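Local atomic coordinates of endo-xylogalacturonan hydrolase A (Aspergillus tubingensis, PDB entry 4C2L), a protein that hydrolyses xylogalacturonan, the xylose-substituted galacturonan of the hairy regions of pectin, as a secreted fungal glycoside hydrolase of family 28. Residues N116-W121 / S179-P184; P154-N159 / P185-G190; Y56-V61 / L78-D83; G148-N153 / N172-A177; D30-I35 / S60-G65. One frame throughout, in Å; residues are numbered along the deposited sequence.

Interaction 1 (N116-W121 / S179-P184)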
# COMPACT_ATOMS: atom_id res chain seq x y z
N ASN A 116 16.46 -0.23 6.08
CA ASN A 116 17.25 0.47 7.10
C ASN A 116 16.64 1.83 7.42
O ASN A 116 17.34 2.85 7.47
CB ASN A 116 18.70 0.59 6.62
CG ASN A 116 19.70 0.80 7.74
OD1 ASN A 116 19.35 0.83 8.93
ND2 ASN A 116 20.98 0.93 7.36
N GLY A 117 15.34 1.84 7.66
CA GLY A 117 14.56 3.07 7.69
C GLY A 117 14.59 3.88 8.96
O GLY A 117 14.03 4.97 9.00
N GLN A 118 15.21 3.37 10.03
CA GLN A 118 15.11 4.05 11.34
C GLN A 118 15.52 5.51 11.27
O GLN A 118 14.81 6.38 11.79
CB GLN A 118 15.96 3.34 12.41
CG GLN A 118 15.74 3.91 13.80
CD GLN A 118 14.35 3.58 14.36
OE1 GLN A 118 13.93 2.42 14.37
NE2 GLN A 118 13.63 4.60 14.82
N ASP A 119 16.67 5.78 10.67
CA ASP A 119 17.16 7.16 10.63
C ASP A 119 16.18 8.07 9.89
O ASP A 119 15.95 9.21 10.31
CB ASP A 119 18.54 7.23 9.97
CG ASP A 119 19.64 6.68 10.86
OD1 ASP A 119 19.38 6.29 12.02
OD2 ASP A 119 20.79 6.63 10.37
N ALA A 120 15.60 7.56 8.80
CA ALA A 120 14.62 8.32 8.03
C ALA A 120 13.39 8.60 8.88
O ALA A 120 12.85 9.71 8.84
CB ALA A 120 14.24 7.57 6.76
N TRP A 121 12.93 7.62 9.66
CA TRP A 121 11.74 7.87 10.49
C TRP A 121 12.00 8.91 11.53
O TRP A 121 11.15 9.74 11.83
CB TRP A 121 11.23 6.61 11.16
CG TRP A 121 10.98 5.47 10.22
CD1 TRP A 121 10.57 5.54 8.88
CD2 TRP A 121 11.11 4.04 10.51
NE1 TRP A 121 10.46 4.27 8.35
CE2 TRP A 121 10.76 3.34 9.29
CE3 TRP A 121 11.49 3.31 11.64
CZ2 TRP A 121 10.79 1.94 9.20
CZ3 TRP A 121 11.50 1.91 11.55
CH2 TRP A 121 11.15 1.24 10.37
N SER A 179 9.85 0.47 14.60
CA SER A 179 10.78 1.48 15.10
C SER A 179 11.39 1.04 16.43
O SER A 179 10.71 0.49 17.28
CB SER A 179 10.04 2.79 15.34
OG SER A 179 10.95 3.75 15.86
N LYS A 180 12.68 1.31 16.58
CA LYS A 180 13.40 1.07 17.83
C LYS A 180 13.26 2.24 18.81
O LYS A 180 13.79 2.19 19.93
CB LYS A 180 14.86 0.81 17.50
CG LYS A 180 15.08 -0.55 16.87
CD LYS A 180 16.56 -0.85 16.65
CE LYS A 180 16.97 -0.70 15.19
NZ LYS A 180 16.27 -1.66 14.27
N SER A 181 12.56 3.29 18.39
CA SER A 181 12.37 4.46 19.24
C SER A 181 10.88 4.75 19.41
O SER A 181 10.05 3.92 19.07
CB SER A 181 13.08 5.68 18.65
OG SER A 181 12.44 6.16 17.50
N ASP A 182 10.57 5.95 19.89
CA ASP A 182 9.19 6.38 20.08
C ASP A 182 8.63 6.99 18.81
O ASP A 182 7.44 7.28 18.75
CB ASP A 182 9.11 7.41 21.19
CG ASP A 182 9.56 6.85 22.53
OD1 ASP A 182 8.84 5.97 23.05
OD2 ASP A 182 10.62 7.29 23.05
N ASN A 183 9.48 7.21 17.81
CA ASN A 183 9.01 7.73 16.53
C ASN A 183 8.50 6.59 15.67
O ASN A 183 9.23 5.66 15.40
CB ASN A 183 10.13 8.46 15.80
CG ASN A 183 10.54 9.73 16.51
OD1 ASN A 183 9.70 10.47 17.01
ND2 ASN A 183 11.83 10.00 16.53
N PRO A 184 7.22 6.67 15.23
CA PRO A 184 6.67 5.57 14.44
C PRO A 184 7.20 5.55 13.00
O PRO A 184 7.74 6.56 12.51
CB PRO A 184 5.15 5.84 14.45
CG PRO A 184 5.00 7.26 14.83
CD PRO A 184 6.27 7.78 15.43
O HOH W 1 14.35 0.05 13.15
O HOH W 2 8.45 9.19 12.29
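The side-chain amide of Gln118 reaches into the 179-184 loop and uses both of its ends there. Gln118 OE1 accepts the backbone N-H of Lys180 N at 2.8 Å in an almost straight bond, the donor standing above the carbonyl plane. Gln118 NE2 donates to Ser179 OG at 3.0 Å, and this acceptor lies in the plane of the amide. The bend at chi2 (70°), on a CG anti to the backbone N, folds the amide against the loop so that both bonds can form. Beside it Trp121 brings the six-membered part of its indole to the backbone of Ser179, Trp121 CZ3 standing 3.6 Å from Ser179 CA.

Ser179 OG also donates to Asn183 O at 2.6 Å and accepts from Ser181 N at 3.0 Å, the latter closing an ST turn. Ser181 OG receives Asn183 N in a second; two successive ST turns thus fold this loop. Asp122, on the helix of Gln118, takes further hydrogen bonds from Gln118 NE2, Ser181 OG and Asn183 ND2. Two waters extend the seam, one joining Gln118 OE1 to Lys180 NZ and the other Trp121 O to Pro184 O. The result is a surface contact between helix 118-126 and a loop projecting from the right-handed parallel beta-helix of family 28; Pro184 lies about 9 Å, side chain to side chain, from the proposed proton donor Asp210.

Interaction 2 (P154-N159 / P185-G190)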
# COMPACT_ATOMS: atom_id res chain seq x y z
N PRO A 154 11.35 -0.24 5.62
CA PRO A 154 11.50 0.76 4.55
C PRO A 154 11.45 2.16 5.15
O PRO A 154 10.74 2.39 6.13
CB PRO A 154 10.25 0.53 3.71
CG PRO A 154 9.23 0.03 4.69
CD PRO A 154 10.04 -0.90 5.58
N PRO A 155 12.21 3.11 4.58
CA PRO A 155 12.12 4.49 5.06
C PRO A 155 10.70 5.06 4.90
O PRO A 155 10.28 5.91 5.69
CB PRO A 155 13.05 5.26 4.11
CG PRO A 155 13.93 4.25 3.49
CD PRO A 155 13.28 2.90 3.58
N ASN A 156 9.96 4.56 3.92
CA ASN A 156 8.67 5.15 3.54
C ASN A 156 7.87 4.00 2.91
O ASN A 156 7.77 2.93 3.50
CB ASN A 156 8.97 6.30 2.54
CG ASN A 156 7.86 7.38 2.42
OD1 ASN A 156 8.16 8.49 1.95
ND2 ASN A 156 6.62 7.06 2.74
N VAL A 157 7.31 4.19 1.71
CA VAL A 157 6.43 3.16 1.11
C VAL A 157 7.23 1.89 0.80
O VAL A 157 8.38 1.98 0.35
CB VAL A 157 5.76 3.72 -0.18
CG1 VAL A 157 4.97 2.63 -0.91
CG2 VAL A 157 4.87 4.90 0.21
N PHE A 158 6.64 0.72 1.05
CA PHE A 158 7.31 -0.54 0.70
C PHE A 158 7.32 -0.73 -0.82
O PHE A 158 8.37 -0.87 -1.44
CB PHE A 158 6.56 -1.75 1.29
CG PHE A 158 6.76 -1.99 2.76
CD1 PHE A 158 5.93 -1.38 3.71
CD2 PHE A 158 7.69 -2.93 3.19
CE1 PHE A 158 6.07 -1.66 5.08
CE2 PHE A 158 7.84 -3.23 4.54
CZ PHE A 158 7.05 -2.59 5.49
N ASN A 159 6.13 -0.77 -1.42
CA ASN A 159 5.99 -1.12 -2.83
C ASN A 159 5.05 -0.15 -3.51
O ASN A 159 3.99 0.17 -2.96
CB ASN A 159 5.35 -2.51 -2.99
CG ASN A 159 6.16 -3.59 -2.33
OD1 ASN A 159 7.22 -3.96 -2.82
ND2 ASN A 159 5.68 -4.08 -1.19
N PRO A 185 7.07 4.39 12.34
CA PRO A 185 7.47 4.27 10.93
C PRO A 185 6.39 4.89 10.03
O PRO A 185 5.61 4.17 9.40
CB PRO A 185 7.59 2.77 10.72
CG PRO A 185 6.71 2.14 11.75
CD PRO A 185 6.66 3.09 12.92
N LYS A 186 6.35 6.22 9.98
CA LYS A 186 5.29 6.94 9.27
C LYS A 186 5.27 6.63 7.77
O LYS A 186 6.32 6.50 7.16
CB LYS A 186 5.49 8.45 9.43
CG LYS A 186 5.23 8.99 10.82
CD LYS A 186 3.76 8.97 11.18
CE LYS A 186 3.52 9.80 12.43
NZ LYS A 186 2.07 9.76 12.81
N ASN A 187 4.07 6.54 7.20
CA ASN A 187 3.89 6.45 5.75
C ASN A 187 4.54 5.21 5.15
O ASN A 187 4.98 5.24 4.00
CB ASN A 187 4.44 7.72 5.07
CG ASN A 187 3.86 8.99 5.68
OD1 ASN A 187 4.57 9.73 6.36
ND2 ASN A 187 2.56 9.23 5.44
N THR A 188 4.59 4.13 5.93
CA THR A 188 5.14 2.87 5.44
C THR A 188 4.06 2.04 4.74
O THR A 188 3.83 0.88 5.09
CB THR A 188 5.84 2.08 6.55
OG1 THR A 188 5.03 2.07 7.74
CG2 THR A 188 7.21 2.75 6.86
N ASP A 189 3.38 2.65 3.74
CA ASP A 189 2.31 1.95 3.01
C ASP A 189 2.83 0.61 2.47
O ASP A 189 3.93 0.56 1.92
CB ASP A 189 1.86 2.74 1.78
CG ASP A 189 1.34 4.12 2.09
OD1 ASP A 189 1.59 4.66 3.19
OD2 ASP A 189 0.68 4.70 1.19
N GLY A 190 2.05 -0.46 2.59
CA GLY A 190 2.48 -1.73 2.02
C GLY A 190 2.55 -1.70 0.50
O GLY A 190 3.54 -2.11 -0.11
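Asn156 sends its amide to the backbone of Asn187: Asn156 ND2 donates to Asn187 O at 2.8 Å, with the acceptor close to the amide plane although the bond itself is bent. Asn156 starts out pointing away from 185-190, yet with CG anti to the backbone N (chi1 -158°) the amide nitrogen comes back to it. The amide of Asn187 is turned 56° from that of Asn156, and its OD1 is taken by Arg132.

Thr188 divides its two branches. Its methyl CG2 lies 3.4 Å from Asn156 O, with Pro154 O next, while Thr188 OG1, placed between the backbone N and the carbonyl carbon (chi1 46°), donates to Pro185 O at 2.7 Å across a type II turn. OG1 also bonds to Asp209 N, tying the turn to the next coil. Next to it, the Phe158 ring carries Pro154 CG over the centre of one face, and the carbonyl oxygens of Thr188 and Asp189 meet its edge. Val157 straddles Asp189 with both methyls.

Phe158 N binds Asp189 O at 2.9 Å, and Gly190 O receives Asn159 ND2 at 3.1 Å. Asn159 OD1 is held by Gln151 NE2, which helps fix this amide's rotation. Asn187-Thr188-Asp189 is the NTD motif of family 28; its aspartate, next to Asp210, the proton donor by similarity, is consistent with this being the catalytic cleft of the beta-helix, as in related polygalacturonases.

Interaction 3 (Y56-V61 / L78-D83)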
# COMPACT_ATOMS: atom_id res chain seq x y z
N TYR A 56 24.76 -8.21 1.23
CA TYR A 56 25.19 -7.19 0.28
C TYR A 56 24.79 -5.83 0.83
O TYR A 56 23.73 -5.70 1.43
CB TYR A 56 24.54 -7.42 -1.08
CG TYR A 56 25.08 -8.63 -1.81
CD1 TYR A 56 24.69 -9.92 -1.44
CD2 TYR A 56 25.97 -8.48 -2.86
CE1 TYR A 56 25.19 -11.03 -2.11
CE2 TYR A 56 26.48 -9.58 -3.53
CZ TYR A 56 26.09 -10.85 -3.15
OH TYR A 56 26.59 -11.93 -3.83
N TYR A 57 25.66 -4.84 0.62
CA TYR A 57 25.47 -3.50 1.15
C TYR A 57 25.16 -2.61 -0.02
O TYR A 57 25.97 -2.48 -0.93
CB TYR A 57 26.73 -3.02 1.89
CG TYR A 57 26.98 -3.89 3.08
CD1 TYR A 57 26.25 -3.72 4.26
CD2 TYR A 57 27.90 -4.94 3.01
CE1 TYR A 57 26.45 -4.54 5.36
CE2 TYR A 57 28.11 -5.78 4.10
CZ TYR A 57 27.39 -5.57 5.26
OH TYR A 57 27.58 -6.40 6.35
N LEU A 58 23.96 -2.05 -0.02
CA LEU A 58 23.52 -1.27 -1.16
C LEU A 58 23.50 0.18 -0.70
O LEU A 58 22.64 0.59 0.07
CB LEU A 58 22.12 -1.72 -1.59
CG LEU A 58 22.03 -3.05 -2.38
CD1 LEU A 58 22.59 -4.24 -1.63
CD2 LEU A 58 20.57 -3.32 -2.72
N ASN A 59 24.47 0.96 -1.17
CA ASN A 59 24.63 2.32 -0.63
C ASN A 59 24.17 3.40 -1.61
O ASN A 59 24.47 4.60 -1.43
CB ASN A 59 26.09 2.54 -0.24
CG ASN A 59 26.54 1.60 0.87
OD1 ASN A 59 25.71 0.99 1.54
ND2 ASN A 59 27.86 1.48 1.04
N SER A 60 23.42 2.97 -2.62
CA SER A 60 22.88 3.87 -3.64
C SER A 60 21.67 3.22 -4.28
O SER A 60 21.36 2.05 -3.97
CB SER A 60 23.96 4.13 -4.69
OG SER A 60 24.40 2.91 -5.28
N VAL A 61 20.99 3.95 -5.16
CA VAL A 61 19.82 3.39 -5.86
C VAL A 61 20.23 2.15 -6.65
O VAL A 61 21.23 2.19 -7.37
CB VAL A 61 19.24 4.42 -6.84
CG1 VAL A 61 18.14 3.78 -7.70
CG2 VAL A 61 18.72 5.63 -6.08
N LEU A 78 19.95 -8.05 1.55
CA LEU A 78 20.34 -6.84 0.83
C LEU A 78 20.06 -5.71 1.78
O LEU A 78 18.90 -5.42 2.09
CB LEU A 78 19.50 -6.64 -0.45
CG LEU A 78 19.42 -7.80 -1.45
CD1 LEU A 78 18.72 -7.40 -2.74
CD2 LEU A 78 20.80 -8.33 -1.76
N LYS A 79 21.13 -5.09 2.29
CA LYS A 79 20.96 -4.08 3.31
C LYS A 79 21.27 -2.71 2.74
O LYS A 79 22.42 -2.43 2.39
CB LYS A 79 21.86 -4.37 4.51
CG LYS A 79 21.65 -3.32 5.60
CD LYS A 79 22.33 -3.69 6.89
CE LYS A 79 21.88 -2.77 8.01
NZ LYS A 79 22.74 -3.01 9.19
N PHE A 80 20.25 -1.87 2.64
CA PHE A 80 20.46 -0.48 2.20
C PHE A 80 21.10 0.39 3.27
O PHE A 80 20.85 0.22 4.46
CB PHE A 80 19.14 0.16 1.78
CG PHE A 80 18.73 -0.22 0.41
CD1 PHE A 80 19.28 0.45 -0.69
CD2 PHE A 80 17.80 -1.24 0.19
CE1 PHE A 80 18.90 0.10 -1.98
CE2 PHE A 80 17.42 -1.58 -1.11
CZ PHE A 80 17.97 -0.92 -2.18
N ALA A 81 21.94 1.33 2.83
CA ALA A 81 22.46 2.36 3.72
C ALA A 81 21.34 3.28 4.18
O ALA A 81 20.43 3.57 3.41
CB ALA A 81 23.51 3.19 2.99
N SER A 82 21.42 3.73 5.43
CA SER A 82 20.46 4.74 5.92
C SER A 82 20.71 6.11 5.28
O SER A 82 19.76 6.84 5.01
CB SER A 82 20.55 4.84 7.45
OG SER A 82 21.87 5.24 7.81
N ASP A 83 21.98 6.43 5.05
CA ASP A 83 22.48 7.70 4.46
C ASP A 83 21.36 8.69 4.11
O ASP A 83 20.96 8.82 2.95
CB ASP A 83 23.32 7.36 3.23
CG ASP A 83 24.20 8.51 2.74
OD1 ASP A 83 23.97 9.70 3.10
OD2 ASP A 83 25.12 8.22 1.94
O HOH W 3 24.54 -0.73 3.42
O HOH W 4 25.26 5.70 1.08
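The Phe80 ring has Leu58 over one face, displaced toward the rim, and the carbonyl oxygen of Ser60 at its edge, near the ring plane. The methyl doing the work is Leu58 CD2, 4.0 Å from the centroid of the Phe80 ring and 27° off the normal, a CH-pi contact. Leu58 holds CG anti to the carbonyl carbon (chi1 -76°), and its two methyls then divide between Phe80 and Leu78, Leu58 CD1 standing 4.1 Å from Leu78 CB. Tyr56 extends this inward layer, Tyr56 CB touching Leu78 CD2 at 3.9 Å. Its ring meets Phe50 edge-to-face, and its hydroxyl bonds to Pro21 O.

The backbones carrying these side chains, strands 56-58 and 78-80, run parallel, 30° apart, as neighbouring rungs near the N-terminal end of the right-handed beta-helix. Residues pair in register: Tyr56 with Leu78 and Leu58 with Phe80 on the buried face, Tyr57 with Lys79 on the other. Three backbone bonds tie the rungs together, from Lys79 N to Tyr56 O at 2.8 Å, Leu58 N to Lys79 O and Ala81 N to Leu58 O.

On the face of Tyr57 and Lys79 the contact is wetter. A water at the Tyr57 ring edge donates to both Asn59 OD1 and Lys79 O, and Asn59 OD1 also lies 3.4 Å from Ala81 CB. Asn59 ND2 bonds to Ser27 O. A second water spans Asn59 O and Asp83 OD2, while Asp83 OD1 caps the following helix at Tyr86 N.

Interaction 4 (G148-N153 / N172-A177). With SO4 (sulfate ion), chain G.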
# COMPACT_ATOMS: atom_id res chain seq x y z
N GLY A 148 8.16 -14.38 -2.11
CA GLY A 148 8.90 -15.20 -1.19
C GLY A 148 9.81 -14.49 -0.22
O GLY A 148 10.43 -15.13 0.62
N LEU A 149 9.87 -13.17 -0.29
CA LEU A 149 10.90 -12.49 0.48
C LEU A 149 10.32 -11.63 1.57
O LEU A 149 9.11 -11.41 1.62
CB LEU A 149 11.83 -11.72 -0.44
CG LEU A 149 11.19 -10.79 -1.45
CD1 LEU A 149 10.88 -9.48 -0.73
CD2 LEU A 149 12.16 -10.58 -2.60
N ARG A 150 11.19 -11.16 2.46
CA ARG A 150 10.83 -10.24 3.51
C ARG A 150 11.34 -8.85 3.13
O ARG A 150 12.49 -8.70 2.68
CB ARG A 150 11.50 -10.67 4.80
CG ARG A 150 11.29 -9.71 5.96
CD ARG A 150 11.92 -10.24 7.25
NE ARG A 150 11.78 -9.25 8.30
CZ ARG A 150 12.60 -9.11 9.34
NH1 ARG A 150 13.65 -9.93 9.48
NH2 ARG A 150 12.37 -8.17 10.24
N GLN A 151 10.49 -7.85 3.32
CA GLN A 151 10.90 -6.45 3.23
C GLN A 151 10.86 -5.89 4.64
O GLN A 151 9.81 -5.95 5.30
CB GLN A 151 9.97 -5.67 2.31
CG GLN A 151 10.06 -6.11 0.85
CD GLN A 151 8.98 -5.45 0.00
OE1 GLN A 151 7.92 -5.12 0.50
NE2 GLN A 151 9.25 -5.27 -1.27
N LYS A 152 11.98 -5.34 5.08
CA LYS A 152 12.17 -4.91 6.47
C LYS A 152 12.48 -3.42 6.54
O LYS A 152 13.37 -2.94 5.84
CB LYS A 152 13.36 -5.70 7.05
CG LYS A 152 13.76 -5.29 8.46
CD LYS A 152 14.97 -6.11 8.88
CE LYS A 152 15.54 -5.59 10.20
NZ LYS A 152 16.67 -6.48 10.61
N ASN A 153 11.73 -2.69 7.37
CA ASN A 153 12.04 -1.30 7.73
C ASN A 153 12.32 -0.37 6.55
O ASN A 153 13.38 0.26 6.47
CB ASN A 153 13.18 -1.26 8.76
CG ASN A 153 12.85 -2.02 10.03
OD1 ASN A 153 11.67 -2.20 10.36
ND2 ASN A 153 13.90 -2.47 10.76
N ASN A 172 3.36 -14.15 -1.35
CA ASN A 172 4.13 -14.73 -0.25
C ASN A 172 5.19 -13.77 0.28
O ASN A 172 6.37 -14.12 0.38
CB ASN A 172 4.79 -16.04 -0.71
CG ASN A 172 3.78 -17.14 -0.95
OD1 ASN A 172 2.84 -17.29 -0.17
ND2 ASN A 172 3.96 -17.90 -2.02
N LEU A 173 4.78 -12.55 0.58
CA LEU A 173 5.70 -11.54 1.10
C LEU A 173 5.45 -11.31 2.59
O LEU A 173 4.29 -11.31 3.05
CB LEU A 173 5.55 -10.21 0.35
CG LEU A 173 5.80 -10.17 -1.16
CD1 LEU A 173 5.68 -8.74 -1.65
CD2 LEU A 173 7.20 -10.72 -1.49
N LYS A 174 6.54 -11.12 3.33
CA LYS A 174 6.46 -10.72 4.72
C LYS A 174 7.03 -9.31 4.82
O LYS A 174 8.17 -9.08 4.46
CB LYS A 174 7.25 -11.67 5.61
CG LYS A 174 7.16 -11.33 7.09
CD LYS A 174 7.28 -12.58 7.95
CE LYS A 174 8.72 -12.79 8.43
NZ LYS A 174 9.04 -11.82 9.51
N MET A 175 6.22 -8.36 5.27
CA MET A 175 6.62 -6.96 5.25
C MET A 175 6.45 -6.38 6.63
O MET A 175 5.38 -6.47 7.23
CB MET A 175 5.77 -6.20 4.23
CG MET A 175 5.98 -6.74 2.83
SD MET A 175 4.56 -6.43 1.76
CE MET A 175 4.43 -4.66 1.95
N ASP A 176 7.52 -5.81 7.18
CA ASP A 176 7.43 -5.29 8.53
C ASP A 176 8.26 -4.05 8.71
O ASP A 176 9.40 -3.99 8.24
CB ASP A 176 7.84 -6.37 9.56
CG ASP A 176 9.18 -7.02 9.23
OD1 ASP A 176 10.22 -6.49 9.65
OD2 ASP A 176 9.21 -8.08 8.58
N ALA A 177 7.68 -3.07 9.37
CA ALA A 177 8.37 -1.84 9.76
C ALA A 177 8.15 -1.68 11.25
O ALA A 177 7.00 -1.54 11.69
CB ALA A 177 7.79 -0.66 8.99
S SO4 G . 14.74 -8.46 12.83
O1 SO4 G . 13.27 -8.36 12.80
O2 SO4 G . 15.31 -8.85 11.52
O3 SO4 G . 15.13 -9.48 13.83
O4 SO4 G . 15.28 -7.13 13.23
O HOH W 5 10.82 -4.65 11.37
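Asp176 OD1 accepts a hydrogen bond from Arg150 NH2 at 2.8 Å. Its partner, Asp176 OD2, takes Arg150 NE at the same 2.8 Å. The arginine therefore approaches side-on: the N-H of NE and one N-H of NH2 go to different oxygens. OD2 is met on its syn lone pair and OD1 on the syn side but out of plane, since guanidinium and carboxylate are turned 35° apart. A water also lies close to Asp176 OD1. Arg150 is fully extended from CG to NE, with CG anti to the backbone N (chi1 175°), which carries the guanidinium past Lys174 to the carboxylate. Asp176 meets it by placing CG between the backbone N and the carbonyl carbon (chi1 51°).

Lys174 NZ lies 3.9 Å from Arg150 NE. Lys174 NZ also makes a long salt bridge to Asp176 OD2, so the carboxylate is shared by both cations and probably balances them. A sulfate, probably from crystallisation, is held by Arg150 NH1 and NH2 and by Lys152 NZ, and Lys152 CD lies over one guanidinium face.

These polar groups line one face of two parallel rungs of the right-handed beta-helix, in register from Arg150 with Lys174 to Lys152 with Asp176. Backbone bonds run between them from Lys174 N to Leu149 O through to Asn153 N to Asp176 O. On the other face Gln151 lies alongside Met175, Gln151 OE1 3.4 Å from Met175 CG. Leu149 CD1 and Leu173 CD2 touch at 4.0 Å.

Interaction 5 (D30-I35 / S60-G65)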
# COMPACT_ATOMS: atom_id res chain seq x y z
N ASP A 30 30.08 0.07 -1.47
CA ASP A 30 28.80 -0.06 -2.16
C ASP A 30 28.87 -1.28 -3.10
O ASP A 30 29.76 -1.35 -3.95
CB ASP A 30 28.55 1.22 -2.95
CG ASP A 30 27.11 1.33 -3.43
OD1 ASP A 30 26.33 0.37 -3.25
OD2 ASP A 30 26.78 2.40 -3.97
N ASP A 31 27.94 -2.23 -2.93
CA ASP A 31 27.86 -3.40 -3.81
C ASP A 31 26.98 -3.18 -5.04
O ASP A 31 26.90 -4.05 -5.91
CB ASP A 31 27.33 -4.63 -3.04
CG ASP A 31 28.32 -5.15 -2.02
OD1 ASP A 31 29.55 -5.11 -2.28
OD2 ASP A 31 27.87 -5.63 -0.95
N VAL A 32 26.30 -2.04 -5.11
CA VAL A 32 25.39 -1.79 -6.24
C VAL A 32 26.08 -1.97 -7.62
O VAL A 32 25.52 -2.62 -8.48
CB VAL A 32 24.66 -0.43 -6.10
CG1 VAL A 32 24.00 -0.01 -7.40
CG2 VAL A 32 23.62 -0.51 -4.99
N PRO A 33 27.30 -1.43 -7.81
CA PRO A 33 27.88 -1.64 -9.16
C PRO A 33 28.09 -3.10 -9.52
O PRO A 33 27.82 -3.50 -10.66
CB PRO A 33 29.21 -0.89 -9.08
CG PRO A 33 28.91 0.22 -8.12
CD PRO A 33 28.05 -0.41 -7.05
N ALA A 34 28.55 -3.91 -8.56
CA ALA A 34 28.70 -5.35 -8.78
C ALA A 34 27.38 -6.00 -9.13
O ALA A 34 27.34 -6.89 -9.99
CB ALA A 34 29.30 -6.02 -7.55
N ILE A 35 26.31 -5.57 -8.47
CA ILE A 35 24.98 -6.10 -8.73
C ILE A 35 24.47 -5.72 -10.13
O ILE A 35 23.98 -6.58 -10.88
CB ILE A 35 23.98 -5.67 -7.64
CG1 ILE A 35 24.42 -6.22 -6.27
CG2 ILE A 35 22.56 -6.09 -8.00
CD1 ILE A 35 23.71 -5.59 -5.07
N SER A 60 23.42 2.97 -2.62
CA SER A 60 22.88 3.87 -3.64
C SER A 60 21.67 3.22 -4.28
O SER A 60 21.36 2.05 -3.97
CB SER A 60 23.96 4.13 -4.69
OG SER A 60 24.40 2.91 -5.28
N VAL A 61 20.99 3.95 -5.16
CA VAL A 61 19.82 3.39 -5.86
C VAL A 61 20.23 2.15 -6.65
O VAL A 61 21.23 2.19 -7.37
CB VAL A 61 19.24 4.42 -6.84
CG1 VAL A 61 18.14 3.78 -7.70
CG2 VAL A 61 18.72 5.63 -6.08
N LEU A 62 19.46 1.07 -6.52
CA LEU A 62 19.67 -0.14 -7.32
C LEU A 62 18.69 -0.13 -8.47
O LEU A 62 17.48 -0.25 -8.27
CB LEU A 62 19.44 -1.41 -6.48
CG LEU A 62 19.52 -2.74 -7.22
CD1 LEU A 62 20.87 -2.90 -7.91
CD2 LEU A 62 19.29 -3.89 -6.24
N ASP A 63 19.21 0.03 -9.68
CA ASP A 63 18.37 0.14 -10.85
C ASP A 63 18.36 -1.21 -11.56
O ASP A 63 19.42 -1.74 -11.92
CB ASP A 63 18.93 1.24 -11.77
CG ASP A 63 17.97 1.61 -12.86
OD1 ASP A 63 17.65 0.72 -13.67
OD2 ASP A 63 17.54 2.79 -12.92
N LEU A 64 17.17 -1.79 -11.72
CA LEU A 64 17.04 -3.13 -12.31
C LEU A 64 16.72 -3.11 -13.80
O LEU A 64 16.29 -4.12 -14.38
CB LEU A 64 15.98 -3.95 -11.54
CG LEU A 64 16.25 -4.16 -10.05
CD1 LEU A 64 15.19 -5.10 -9.46
CD2 LEU A 64 17.66 -4.71 -9.81
N GLY A 65 16.98 -1.97 -14.43
CA GLY A 65 16.55 -1.75 -15.81
C GLY A 65 17.13 -2.69 -16.86
O GLY A 65 16.56 -2.83 -17.92
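The first turn of helix 32-42 comes nearest the 60-65 segment at Val32 and Leu62, whose CA atoms are 6.1 Å apart, and no backbone hydrogen bond joins the two. The bond that does cross is from Ser60 OG to Asp30 OD2, at 2.8 Å, and it uses the syn lone pair of the carboxylate oxygen. Ser60 puts its OG between its own backbone N and carbonyl carbon (chi1 58°), facing the helix start. The other oxygen of the same carboxylate works on the helix: Asp30 OD1 accepts Val32 N at 3.0 Å, the donor standing well above the carboxylate plane, and also takes Asn59 N. One aspartate thus caps the first turn and fastens it to the loop that follows strand 55-58; the nearby helix start would be expected to stabilise its negative charge.

Helix 32-42 packs across the N-terminal end of the right-handed parallel beta-helix, shielding the hydrophobic interior of the first rungs as end caps do in this fold. Val32 packs against the hydroxyl, its CB 3.4 Å from Ser60 OG, while its CG1 branch reaches Val61 O at 3.5 Å. Deeper in, Ile35 and Leu62 cross at about a right angle, methyl against methyl, with Ile35 CG2 and Leu62 CD1 3.6 Å apart. Leu62 CD1 also approaches Val32 CG1, at 4.3 Å, so this one methyl meets both helix residues. Leu58 touches Val32 and Ile35 as well, continuing the same apolar layer. Leu62 itself bonds through its backbone to Met93 and Ser95.

Interactions 3 and 4 illustrate the same rule of the beta-helix, parallel rungs in register, but interaction 3, near the N-terminal end, is apolar within, whereas interaction 4 places an amide beside Met175 there and a salt-bridge network on its other face. Interaction 5 shares Ser60 and Val61 with interaction 3 and replaces backbone pairing by helix capping and methyl packing. Interaction 2 is the most deeply placed, its loops continuing the chain beyond the strands of interaction 4, to which Asn159 and Gln151 join it. Interaction 1 is a surface contact of amide, hydroxyls and water; its Trp121 packs on Pro185 of interaction 2 and Asn153 of interaction 4, while Asn116 reaches Phe80 O of interaction 3.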